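Local coordinates for protein cyanuric acid amidohydrolase (Azorhizobium caulinodans, PDB 4NQ3) that hydrolytically opens the s-triazine ring of cyanuric acid to give carboxybiuret, which then loses carbon dioxide to form biuret, in the breakdown of herbicides such as atrazine, at residues Ala21-Ala25 against Thr26-Ala30; Pro115-Pro118 against Phe119-Gly123; Gly200-Glu204 against Asp205-Asp209; Ile229-Leu232 against Gly233-Val237; Lys297-Thr300 against Met301-Asp304. All coordinates share one frame; numbering follows the deposited sequence.

Interaction 1 (Ala21-Ala25 against Thr26-Ala30)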
loop_
_atom_site.group_PDB
_atom_site.type_symbol
_atom_site.label_atom_id
_atom_site.label_comp_id
_atom_site.label_asym_id
_atom_site.label_seq_id
_atom_site.Cartn_x
_atom_site.Cartn_y
_atom_site.Cartn_z
ATOM N N ALA A 21 31.866 9.781 0.413
ATOM C CA ALA A 21 32.854 10.582 1.145
ATOM C C ALA A 21 34.177 9.849 1.322
ATOM O O ALA A 21 35.245 10.411 1.094
ATOM C CB ALA A 21 32.326 10.967 2.484
ATOM N N ALA A 22 34.104 8.597 1.758
ATOM C CA ALA A 22 35.304 7.803 2.017
ATOM C C ALA A 22 36.063 7.533 0.730
ATOM O O ALA A 22 37.298 7.561 0.721
ATOM C CB ALA A 22 34.957 6.498 2.701
ATOM N N ALA A 23 35.337 7.255 -0.353
ATOM C CA ALA A 23 36.002 6.980 -1.613
ATOM C C ALA A 23 36.732 8.226 -2.071
ATOM O O ALA A 23 37.817 8.124 -2.622
ATOM C CB ALA A 23 35.024 6.521 -2.662
ATOM N N ILE A 24 36.183 9.402 -1.778
ATOM C CA ILE A 24 36.845 10.644 -2.174
ATOM C C ILE A 24 38.040 10.919 -1.293
ATOM O O ILE A 24 39.101 11.285 -1.769
ATOM C CB ILE A 24 35.907 11.850 -2.098
ATOM C CG1 ILE A 24 34.811 11.711 -3.137
ATOM C CG2 ILE A 24 36.687 13.140 -2.256
ATOM C CD1 ILE A 24 33.808 12.774 -3.061
ATOM N N ALA A 25 37.865 10.701 -0.000
ATOM C CA ALA A 25 38.916 10.915 0.969
ATOM C C ALA A 25 40.124 10.003 0.716
ATOM O O ALA A 25 41.267 10.432 0.871
ATOM C CB ALA A 25 38.368 10.701 2.360
ATOM N N THR A 26 39.890 8.758 0.309
ATOM C CA THR A 26 41.004 7.866 0.023
ATOM C C THR A 26 41.513 8.026 -1.422
ATOM O O THR A 26 42.394 7.282 -1.870
ATOM C CB THR A 26 40.622 6.404 0.284
ATOM O OG1 THR A 26 39.609 6.004 -0.647
ATOM C CG2 THR A 26 40.096 6.219 1.706
ATOM N N GLY A 27 40.972 9.005 -2.147
ATOM C CA GLY A 27 41.404 9.261 -3.509
ATOM C C GLY A 27 41.048 8.136 -4.472
ATOM O O GLY A 27 41.553 8.061 -5.591
ATOM N N ALA A 28 40.175 7.241 -4.041
ATOM C CA ALA A 28 39.636 6.259 -4.954
ATOM C C ALA A 28 38.814 6.951 -6.061
ATOM O O ALA A 28 38.813 6.526 -7.225
ATOM C CB ALA A 28 38.794 5.258 -4.197
ATOM N N ILE A 29 38.128 8.029 -5.700
ATOM C CA ILE A 29 37.357 8.810 -6.662
ATOM C C ILE A 29 37.829 10.257 -6.610
ATOM O O ILE A 29 37.924 10.846 -5.515
ATOM C CB ILE A 29 35.837 8.767 -6.356
ATOM C CG1 ILE A 29 35.322 7.333 -6.363
ATOM C CG2 ILE A 29 35.067 9.644 -7.323
ATOM C CD1 ILE A 29 33.949 7.207 -5.775
ATOM N N ALA A 30 38.122 10.843 -7.769
ATOM C CA ALA A 30 38.517 12.256 -7.798
ATOM C C ALA A 30 37.328 13.100 -8.240
ATOM O O ALA A 30 36.836 12.949 -9.358
ATOM C CB ALA A 30 39.675 12.458 -8.705
HETATM O O HOH W 1 39.799 12.233 -4.109
#

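Interaction 2 (Pro115-Pro118 against Phe119-Gly123)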
loop_
_atom_site.group_PDB
_atom_site.type_symbol
_atom_site.label_atom_id
_atom_site.label_comp_id
_atom_site.label_asym_id
_atom_site.label_seq_id
_atom_site.Cartn_x
_atom_site.Cartn_y
_atom_site.Cartn_z
ATOM N N PRO A 115 17.229 22.534 -20.339
ATOM C CA PRO A 115 16.507 23.560 -19.602
ATOM C C PRO A 115 15.264 22.939 -19.013
ATOM O O PRO A 115 14.897 21.812 -19.392
ATOM C CB PRO A 115 16.139 24.580 -20.677
ATOM C CG PRO A 115 16.999 24.237 -21.845
ATOM C CD PRO A 115 17.184 22.767 -21.787
ATOM N N ASP A 116 14.577 23.701 -18.176
ATOM C CA ASP A 116 13.328 23.250 -17.624
ATOM C C ASP A 116 12.372 22.884 -18.754
ATOM O O ASP A 116 12.454 23.420 -19.866
ATOM C CB ASP A 116 12.757 24.330 -16.725
ATOM C CG ASP A 116 13.378 24.306 -15.334
ATOM O OD1 ASP A 116 14.390 23.568 -15.150
ATOM O OD2 ASP A 116 12.865 25.037 -14.440
ATOM N N LEU A 117 11.509 21.918 -18.476
ATOM C CA LEU A 117 10.523 21.438 -19.437
ATOM C C LEU A 117 9.156 22.015 -19.127
ATOM O O LEU A 117 8.592 21.701 -18.069
ATOM C CB LEU A 117 10.445 19.912 -19.393
ATOM C CG LEU A 117 9.337 19.275 -20.223
ATOM C CD1 LEU A 117 9.643 19.403 -21.699
ATOM C CD2 LEU A 117 9.107 17.824 -19.814
ATOM N N PRO A 118 8.612 22.835 -20.049
ATOM C CA PRO A 118 7.245 23.382 -19.943
ATOM C C PRO A 118 6.243 22.265 -19.681
ATOM O O PRO A 118 6.316 21.240 -20.352
ATOM C CB PRO A 118 7.001 24.017 -21.306
ATOM C CG PRO A 118 8.371 24.249 -21.878
ATOM C CD PRO A 118 9.244 23.157 -21.338
ATOM N N PHE A 119 5.358 22.436 -18.706
ATOM C CA PHE A 119 4.451 21.359 -18.311
ATOM C C PHE A 119 3.587 20.878 -19.472
ATOM O O PHE A 119 3.114 19.739 -19.485
ATOM C CB PHE A 119 3.559 21.816 -17.159
ATOM C CG PHE A 119 4.282 21.967 -15.856
ATOM C CD1 PHE A 119 5.405 21.212 -15.583
ATOM C CD2 PHE A 119 3.862 22.906 -14.920
ATOM C CE1 PHE A 119 6.075 21.356 -14.375
ATOM C CE2 PHE A 119 4.533 23.071 -13.713
ATOM C CZ PHE A 119 5.639 22.303 -13.443
ATOM N N GLU A 120 3.383 21.741 -20.455
ATOM C CA GLU A 120 2.520 21.387 -21.577
ATOM C C GLU A 120 3.311 20.720 -22.693
ATOM O O GLU A 120 2.747 20.362 -23.733
ATOM C CB GLU A 120 1.784 22.616 -22.090
ATOM C CG GLU A 120 2.690 23.733 -22.548
ATOM C CD GLU A 120 3.151 24.629 -21.407
ATOM O OE1 GLU A 120 3.420 25.825 -21.663
ATOM O OE2 GLU A 120 3.219 24.142 -20.249
ATOM N N ALA A 121 4.620 20.586 -22.488
ATOM C CA ALA A 121 5.459 19.852 -23.427
ATOM C C ALA A 121 5.642 18.386 -22.997
ATOM O O ALA A 121 5.947 17.529 -23.814
ATOM C CB ALA A 121 6.789 20.527 -23.574
ATOM N N LEU A 122 5.436 18.107 -21.717
ATOM C CA LEU A 122 5.663 16.766 -21.174
ATOM C C LEU A 122 4.752 15.778 -21.882
ATOM O O LEU A 122 3.578 16.052 -22.093
ATOM C CB LEU A 122 5.433 16.754 -19.651
ATOM C CG LEU A 122 5.613 15.433 -18.894
ATOM C CD1 LEU A 122 6.296 15.647 -17.538
ATOM C CD2 LEU A 122 4.266 14.731 -18.708
ATOM N N GLY A 123 5.306 14.650 -22.303
ATOM C CA GLY A 123 4.527 13.640 -23.016
ATOM C C GLY A 123 4.175 14.050 -24.445
ATOM O O GLY A 123 3.381 13.394 -25.113
#

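Interaction 3 (Gly200-Glu204 against Asp205-Asp209)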
loop_
_atom_site.group_PDB
_atom_site.type_symbol
_atom_site.label_atom_id
_atom_site.label_comp_id
_atom_site.label_asym_id
_atom_site.label_seq_id
_atom_site.Cartn_x
_atom_site.Cartn_y
_atom_site.Cartn_z
ATOM N N GLY A 200 18.563 7.317 -34.205
ATOM C CA GLY A 200 18.124 6.901 -35.516
ATOM C C GLY A 200 17.379 5.585 -35.510
ATOM O O GLY A 200 17.255 4.929 -36.545
ATOM N N GLU A 201 16.888 5.186 -34.343
ATOM C CA GLU A 201 16.100 3.959 -34.243
ATOM C C GLU A 201 14.654 4.202 -34.685
ATOM O O GLU A 201 13.902 3.254 -34.954
ATOM C CB GLU A 201 16.130 3.415 -32.821
ATOM C CG GLU A 201 17.512 2.966 -32.350
ATOM C CD GLU A 201 17.504 2.560 -30.880
ATOM O OE1 GLU A 201 17.095 3.387 -30.031
ATOM O OE2 GLU A 201 17.890 1.406 -30.577
ATOM N N VAL A 202 14.284 5.479 -34.763
ATOM C CA VAL A 202 12.961 5.904 -35.211
ATOM C C VAL A 202 13.116 7.099 -36.139
ATOM O O VAL A 202 13.989 7.944 -35.931
ATOM C CB VAL A 202 12.056 6.311 -34.041
ATOM C CG1 VAL A 202 10.756 6.809 -34.568
ATOM C CG2 VAL A 202 11.817 5.140 -33.117
ATOM N N ALA A 203 12.269 7.179 -37.157
ATOM C CA ALA A 203 12.303 8.292 -38.103
ATOM C C ALA A 203 11.524 9.491 -37.573
ATOM O O ALA A 203 10.517 9.318 -36.872
ATOM C CB ALA A 203 11.739 7.847 -39.429
ATOM N N GLU A 204 11.949 10.707 -37.908
ATOM C CA GLU A 204 11.279 11.857 -37.306
ATOM C C GLU A 204 9.847 12.016 -37.798
ATOM O O GLU A 204 8.979 12.412 -37.022
ATOM C CB GLU A 204 12.041 13.164 -37.536
ATOM C CG GLU A 204 11.405 14.318 -36.745
ATOM C CD GLU A 204 12.390 15.397 -36.337
ATOM O OE1 GLU A 204 13.401 15.575 -37.047
ATOM O OE2 GLU A 204 12.152 16.063 -35.299
ATOM N N ASP A 205 9.582 11.698 -39.065
ATOM C CA ASP A 205 8.221 11.867 -39.575
ATOM C C ASP A 205 7.323 10.683 -39.216
ATOM O O ASP A 205 6.209 10.583 -39.705
ATOM C CB ASP A 205 8.211 12.122 -41.100
ATOM C CG ASP A 205 9.184 11.234 -41.869
ATOM O OD1 ASP A 205 10.157 10.741 -41.260
ATOM O OD2 ASP A 205 8.983 11.053 -43.097
ATOM N N ALA A 206 7.817 9.801 -38.352
ATOM C CA ALA A 206 7.012 8.736 -37.741
ATOM C C ALA A 206 6.406 9.178 -36.417
ATOM O O ALA A 206 5.467 8.557 -35.918
ATOM C CB ALA A 206 7.858 7.495 -37.511
ATOM N N LEU A 207 6.949 10.258 -35.856
ATOM C CA LEU A 207 6.596 10.711 -34.512
ATOM C C LEU A 207 5.560 11.817 -34.517
ATOM O O LEU A 207 5.609 12.721 -35.328
ATOM C CB LEU A 207 7.859 11.200 -33.783
ATOM C CG LEU A 207 9.002 10.194 -33.645
ATOM C CD1 LEU A 207 10.265 10.834 -33.115
ATOM C CD2 LEU A 207 8.547 9.091 -32.701
ATOM N N SER A 208 4.649 11.761 -33.563
ATOM C CA SER A 208 3.701 12.840 -33.325
ATOM C C SER A 208 3.110 12.657 -31.925
ATOM O O SER A 208 3.263 11.591 -31.316
ATOM C CB SER A 208 2.601 12.835 -34.370
ATOM O OG SER A 208 1.647 11.832 -34.067
ATOM N N ASP A 209 2.437 13.684 -31.420
ATOM C CA ASP A 209 1.829 13.610 -30.094
ATOM C C ASP A 209 0.995 12.324 -29.967
ATOM O O ASP A 209 1.040 11.638 -28.939
ATOM C CB ASP A 209 0.953 14.847 -29.829
ATOM C CG ASP A 209 1.760 16.088 -29.413
ATOM O OD1 ASP A 209 3.006 16.109 -29.569
ATOM O OD2 ASP A 209 1.127 17.067 -28.949
#

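Interaction 4 (Ile229-Leu232 against Gly233-Val237)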
loop_
_atom_site.group_PDB
_atom_site.type_symbol
_atom_site.label_atom_id
_atom_site.label_comp_id
_atom_site.label_asym_id
_atom_site.label_seq_id
_atom_site.Cartn_x
_atom_site.Cartn_y
_atom_site.Cartn_z
ATOM N N ILE A 229 9.846 13.431 -9.150
ATOM C CA ILE A 229 9.187 14.669 -8.766
ATOM C C ILE A 229 10.184 15.784 -8.510
ATOM O O ILE A 229 9.801 16.954 -8.436
ATOM C CB ILE A 229 8.313 14.463 -7.505
ATOM C CG1 ILE A 229 7.424 15.672 -7.248
ATOM C CG2 ILE A 229 9.166 14.183 -6.298
ATOM C CD1 ILE A 229 6.384 15.382 -6.182
ATOM N N GLU A 230 11.462 15.431 -8.402
ATOM C CA GLU A 230 12.471 16.364 -7.889
ATOM C C GLU A 230 13.229 17.190 -8.926
ATOM O O GLU A 230 14.190 17.860 -8.574
ATOM C CB GLU A 230 13.511 15.607 -7.060
ATOM C CG GLU A 230 14.352 14.572 -7.829
ATOM C CD GLU A 230 13.598 13.242 -7.979
ATOM O OE1 GLU A 230 12.525 13.127 -7.343
ATOM O OE2 GLU A 230 14.086 12.301 -8.663
ATOM N N LEU A 231 12.864 17.127 -10.198
ATOM C CA LEU A 231 13.535 17.997 -11.156
ATOM C C LEU A 231 12.545 18.538 -12.176
ATOM O O LEU A 231 11.542 17.896 -12.442
ATOM C CB LEU A 231 14.671 17.245 -11.851
ATOM C CG LEU A 231 14.358 16.285 -13.009
ATOM C CD1 LEU A 231 15.635 15.923 -13.705
ATOM C CD2 LEU A 231 13.704 15.044 -12.535
ATOM N N LEU A 232 12.829 19.688 -12.775
ATOM C CA LEU A 232 11.910 20.219 -13.773
ATOM C C LEU A 232 12.400 20.006 -15.202
ATOM O O LEU A 232 11.617 20.142 -16.149
ATOM C CB LEU A 232 11.648 21.700 -13.531
ATOM C CG LEU A 232 10.958 21.938 -12.192
ATOM C CD1 LEU A 232 10.697 23.409 -12.047
ATOM C CD2 LEU A 232 9.656 21.102 -12.064
ATOM N N GLY A 233 13.686 19.676 -15.341
ATOM C CA GLY A 233 14.292 19.345 -16.631
ATOM C C GLY A 233 14.720 17.883 -16.784
ATOM O O GLY A 233 14.059 16.967 -16.264
ATOM N N HIS A 234 15.802 17.656 -17.530
ATOM C CA HIS A 234 16.304 16.297 -17.761
ATOM C C HIS A 234 17.792 16.152 -17.445
ATOM O O HIS A 234 18.559 17.107 -17.598
ATOM C CB HIS A 234 16.083 15.864 -19.221
ATOM C CG HIS A 234 14.676 16.010 -19.709
ATOM N ND1 HIS A 234 14.163 17.209 -20.147
ATOM C CD2 HIS A 234 13.673 15.107 -19.828
ATOM C CE1 HIS A 234 12.905 17.040 -20.517
ATOM N NE2 HIS A 234 12.580 15.772 -20.334
ATOM N N GLU A 235 18.199 14.958 -17.009
ATOM C CA GLU A 235 19.623 14.597 -16.965
ATOM C C GLU A 235 19.849 13.481 -17.965
ATOM O O GLU A 235 19.107 12.507 -17.978
ATOM C CB GLU A 235 20.051 14.150 -15.585
ATOM C CG GLU A 235 19.541 15.074 -14.498
ATOM C CD GLU A 235 20.579 16.093 -14.057
ATOM O OE1 GLU A 235 21.074 15.967 -12.907
ATOM O OE2 GLU A 235 20.877 17.030 -14.847
ATOM N N ILE A 236 20.857 13.626 -18.812
ATOM C CA ILE A 236 21.165 12.606 -19.795
ATOM C C ILE A 236 22.569 12.030 -19.571
ATOM O O ILE A 236 23.548 12.775 -19.396
ATOM C CB ILE A 236 21.067 13.159 -21.213
ATOM C CG1 ILE A 236 19.605 13.385 -21.588
ATOM C CG2 ILE A 236 21.691 12.199 -22.207
ATOM C CD1 ILE A 236 19.032 14.635 -21.012
ATOM N N VAL A 237 22.669 10.704 -19.584
ATOM C CA VAL A 237 23.964 10.053 -19.503
ATOM C C VAL A 237 24.040 8.989 -20.573
ATOM O O VAL A 237 23.241 8.057 -20.558
ATOM C CB VAL A 237 24.184 9.405 -18.132
ATOM C CG1 VAL A 237 25.524 8.737 -18.092
ATOM C CG2 VAL A 237 24.103 10.458 -17.063
#

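Interaction 5 (Lys297-Thr300 against Met301-Asp304)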
loop_
_atom_site.group_PDB
_atom_site.type_symbol
_atom_site.label_atom_id
_atom_site.label_comp_id
_atom_site.label_asym_id
_atom_site.label_seq_id
_atom_site.Cartn_x
_atom_site.Cartn_y
_atom_site.Cartn_z
ATOM N N LYS A 297 0.276 -16.508 -20.008
ATOM C CA LYS A 297 -0.240 -16.639 -18.639
ATOM C C LYS A 297 -0.578 -15.258 -18.096
ATOM O O LYS A 297 0.232 -14.345 -18.217
ATOM C CB LYS A 297 0.798 -17.316 -17.738
ATOM C CG LYS A 297 1.382 -18.609 -18.309
ATOM C CD LYS A 297 0.338 -19.708 -18.476
ATOM C CE LYS A 297 0.938 -20.961 -19.125
ATOM N NZ LYS A 297 2.042 -21.574 -18.313
ATOM N N ARG A 298 -1.763 -15.083 -17.520
ATOM C CA ARG A 298 -2.166 -13.750 -17.076
ATOM C C ARG A 298 -1.349 -13.330 -15.872
ATOM O O ARG A 298 -0.873 -14.172 -15.117
ATOM C CB ARG A 298 -3.658 -13.679 -16.743
ATOM C CG ARG A 298 -4.023 -13.978 -15.287
ATOM C CD ARG A 298 -5.545 -14.116 -15.107
ATOM N NE ARG A 298 -6.083 -13.047 -14.276
ATOM C CZ ARG A 298 -6.434 -13.184 -12.999
ATOM N NH1 ARG A 298 -6.907 -12.139 -12.321
ATOM N NH2 ARG A 298 -6.324 -14.364 -12.396
ATOM N N HIS A 299 -1.131 -12.028 -15.739
ATOM C CA HIS A 299 -0.510 -11.490 -14.542
ATOM C C HIS A 299 -1.454 -10.442 -13.993
ATOM O O HIS A 299 -2.371 -10.017 -14.692
ATOM C CB HIS A 299 0.865 -10.894 -14.849
ATOM C CG HIS A 299 0.813 -9.677 -15.717
ATOM N ND1 HIS A 299 0.234 -8.494 -15.306
ATOM C CD2 HIS A 299 1.262 -9.460 -16.976
ATOM C CE1 HIS A 299 0.331 -7.598 -16.275
ATOM N NE2 HIS A 299 0.951 -8.159 -17.299
ATOM N N THR A 300 -1.217 -9.993 -12.768
ATOM C CA THR A 300 -2.168 -9.102 -12.118
ATOM C C THR A 300 -1.616 -7.702 -11.868
ATOM O O THR A 300 -2.185 -6.951 -11.073
ATOM C CB THR A 300 -2.619 -9.669 -10.764
ATOM O OG1 THR A 300 -1.510 -9.650 -9.860
ATOM C CG2 THR A 300 -3.137 -11.104 -10.902
HETATM N N MSE A 301 -0.519 -7.349 -12.542
HETATM C CA MSE A 301 0.210 -6.109 -12.245
HETATM C C MSE A 301 -0.557 -4.852 -12.628
HETATM O O MSE A 301 -0.410 -3.807 -11.977
HETATM C CB MSE A 301 1.564 -6.106 -12.941
HETATM C CG MSE A 301 2.508 -7.138 -12.402
HETATM SE SE MSE A 301 4.242 -7.052 -13.248
HETATM C CE MSE A 301 3.875 -7.940 -14.945
ATOM N N LEU A 302 -1.383 -4.956 -13.667
ATOM C CA LEU A 302 -2.137 -3.812 -14.160
ATOM C C LEU A 302 -3.467 -3.621 -13.454
ATOM O O LEU A 302 -4.156 -2.639 -13.699
ATOM C CB LEU A 302 -2.388 -3.946 -15.660
ATOM C CG LEU A 302 -1.126 -3.900 -16.513
ATOM C CD1 LEU A 302 -1.488 -3.967 -17.966
ATOM C CD2 LEU A 302 -0.315 -2.637 -16.212
ATOM N N ASP A 303 -3.821 -4.545 -12.565
ATOM C CA ASP A 303 -5.159 -4.565 -11.978
ATOM C C ASP A 303 -5.160 -4.320 -10.479
ATOM O O ASP A 303 -6.207 -4.428 -9.840
ATOM C CB ASP A 303 -5.841 -5.921 -12.246
ATOM C CG ASP A 303 -6.091 -6.182 -13.726
ATOM O OD1 ASP A 303 -6.449 -5.225 -14.449
ATOM O OD2 ASP A 303 -5.949 -7.352 -14.159
ATOM N N ASP A 304 -3.996 -3.982 -9.926
ATOM C CA ASP A 304 -3.797 -3.943 -8.474
ATOM C C ASP A 304 -3.816 -2.529 -7.924
ATOM O O ASP A 304 -2.885 -1.751 -8.158
ATOM C CB ASP A 304 -2.467 -4.633 -8.129
ATOM C CG ASP A 304 -2.291 -4.903 -6.635
ATOM O OD1 ASP A 304 -2.961 -4.234 -5.806
ATOM O OD2 ASP A 304 -1.453 -5.781 -6.295
HETATM O O HOH W 2 -1.365 -8.366 -7.703
#

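Interaction 1 (Ala21-Ala25 against Thr26-Ala30)
Thr26 meets Ala22 where helix 18-25 ends in a Schellman motif, recognisable from two bonds of different span and a glycine with positive phi. The N-H of Thr26 closes the last helical turn on Ala22 O (2.9 Å from Thr26 N), and its hydroxyl donates to the same carbonyl oxygen, Thr26 OG1 lying 3.1 Å from Ala22 O. The two donors come from opposite faces of the carbonyl plane, so the oxygen is gripped twice. That is possible because chi1 of 66° sets OG1 between the backbone N and the carbonyl carbon, folding it back over the helix end. Gly27 follows with phi of 67°, reversing the chain, and its N lies 3.0 Å from Ile24 O in the five-to-two bond of the motif. Ala28 supplies the six-to-one bond to Ala23 O, although the angle at its hydrogen is only 117° and the bond is weak; its methyl meets that of Ala23, CB to CB at 4.3 Å. Ile29 reinforces the reversal with a straighter bond, Ile29 N to Ala23 O at 3.1 Å, and lays CD1 against the Ala23 methyl. Buried, Ile29 continues onto His7 and Ile9 of strand 2-10, while Ile24 packs on Leu62 and His66 of helix 51-67. Ala30, already leading toward strand 34-41, is bonded through its N to Glu94. A water completes the cap by donating to both Ile24 O, at 2.6 Å, and Ile29 O, at 2.7 Å.

Interaction 2 (Pro115-Pro118 against Phe119-Gly123)
Leu117 and Leu122 meet with their side chains at about a right angle, CD2 of Leu117 touching CB of Leu122 at 3.8 Å. The other branch of Leu117 is used as well: CD1 rests on the methyl of Ala121, 3.6 Å from its CB. With CG anti to the backbone N (chi1 173°), Leu117 sends one methyl to each of the two residues. Ala121 aims its methyl back at the first segment and also meets the Pro118 ring, CB to CB at 4.2 Å. Glu120 folds back on Pro118, its chi1 near 60° and a bend at chi2 (-84°) together bringing OE2 to 3.6 Å from Pro118 C, while OE1 goes on to a salt bridge with Arg171. Phe119 directs its CB away from 115-118, and its side chain packs on Leu160. In the backbone, Ala121 N donates to Pro118 O at 2.8 Å. Leu117 also reaches Met130 of helix 125-141, and Leu122 touches Ser183 and Ser187 of helix 180-199, its side chain about 6 Å from that of substrate-binding Ser227. The i to i+3 bond and the helical backbone angles at Phe119 and Glu120 define a type I beta turn, Pro118 to Ala121, in the connection from strand 106-113 to helix 125-141.

Interaction 3 (Gly200-Glu204 against Asp205-Asp209)
Ala206 N donates to Ala203 O at 3.1 Å in a short 3-10 turn, part of the surface loop between helix 180-199 and strand 223-227. Backbone hydrogen bonds of this kind define the turn: one residue further on, Leu207 N donates to Glu204 O at 3.2 Å, with an angle at the hydrogen of 162°. Both bonds span three residues, which is the evidence for 3-10 rather than alpha-helical winding. Apolar contacts make up the second group. CG1 of Val202 touches CD2 of Leu207 at 3.7 Å, the two side chains crossing obliquely, and the same CG1 lies 4.2 Å from the Ala206 methyl CB. Ala203 and Ala206 add a looser methyl pair, CB to CB at 4.3 Å. Leu207 is the buried member: it packs on Leu193 and Leu197 of helix 180-199, and Val202 joins it there through Ala196. Carboxylates form the third group. Asp205, with chi1 of 42°, curls its CG over its own backbone and brings OD1 to 3.8 Å from Ala203 CB, a van der Waals neighbour only. Glu204 instead runs out extended, CG anti to its backbone N (chi1 -173°), and OE2 makes a salt bridge with Arg129. The chemistry implies a turn that satisfies the N-H groups of Ala206 and Leu207 internally and is packed on helix 180-199 by Val202 and Leu207, while Glu204, though exposed, has its charge paired by Arg129.

Interaction 4 (Ile229-Leu232 against Gly233-Val237)
Leu231 packs its CD1 methyl against the peptide that follows Gly233, coming within 3.2 Å of Gly233 O, and this is the close part of the contact. The same methyl lies 4.1 Å from His234 CA and, further along the chain, 4.1 Å from Glu235 CG. One branch of a single side chain thus spans three successive residues where the loop enters strand 235-242. The first torsion explains the reach: with chi1 of 80°, CG sits between the backbone N and the carbonyl carbon, which throws the fork forward over the bend. Glu235 CG, placed by chi1 beside its backbone N, meets that methyl, and the bend at chi2 then turns the carboxylate away to Leu76 N. The loose side belongs to Leu232. Its CB turns back from the strand, meets nothing nearer there than Gly233 N at 3.4 Å, and the residue is exposed, leaning on Asp116. His234 also points its CB away from 229-232, but it is buried in the protein, its ring bonded to Thr114 at ND1 and Gln127 at NE2. No hydrogen bond links 229-232 to 233-237; the contact is van der Waals, and the His234 ring and Glu235 carboxylate find partners outside it. The Leu231 side chain lies about 4 Å from that of active-site Lys156 and about 9 Å from bound barbituric acid. Leu231 therefore gives Lys156 an apolar neighbour, while polar contact comes from the Glu235 backbone bond and a long, weak ion pair with Glu230.

Interaction 5 (Lys297-Thr300 against Met301-Asp304)
Thr300 to Asp303 form a type I beta turn, closed by Asp303 N donating to Thr300 O at 3.3 Å. Just before it, His299 bends back onto the turn with chi1 of 67°, which puts CG between its backbone N and carbonyl carbon and lets the ring reach the next peptide but one. Its ND1 accepts from Met301 N at 3.1 Å, the donor lying close to the ring plane (13° out of it). NE2 is bonded to Ser289 O, so the imidazole is held at both nitrogens and its rotation is fixed. The selenomethionine Met301 then covers one face. Its chain folds at chi3 (-78°) and sets CE 3.5 Å from the His299 ring centroid, almost on the ring normal, in a CH-pi contact; SE stands above the same face but at 5.0 Å. Leu302 comes to the edge instead, CG 4.0 Å from His299 CE1. On the other flank a water joins Thr300 OG1 (2.5 Å) to Asp304 OD2 (2.9 Å), and OD2 also bonds to His312. Two neighbouring copies close round the turn: Arg298 makes a salt bridge with Glu42 of the second subunit, and Asp303 OD1 accepts from Ala162 N of the third subunit. Asp304 OD1 takes the N-H of Asp306, an Asx turn leading toward helix 309-325. This is a type I beta turn with a preceding histidine accepting a backbone N-H, set where three subunits meet, in the connection between the strand pair 293-294 and 297-298 and that helix.

Interactions 1 and 3 are surface contacts at the ends of helices and lie on opposite sides of the chain's centre, about 43 Å apart between centres; both rely on backbone bonds, with hydrocarbon on the inner side. Interactions 2 and 4 are partly buried and touch directly: Leu117 N is 2.9 Å from Leu232 O, a probable hydrogen bond, so the loops beside strands 106-113 and 235-242 are tied together near the active site. Interaction 3 approaches interaction 2 to about 5 Å between nearest atoms without touching. Interaction 5 stands apart, also partly buried, and differs in a CH-pi contact over a histidine face and in salt bridges and hydrogen bonds to other subunits.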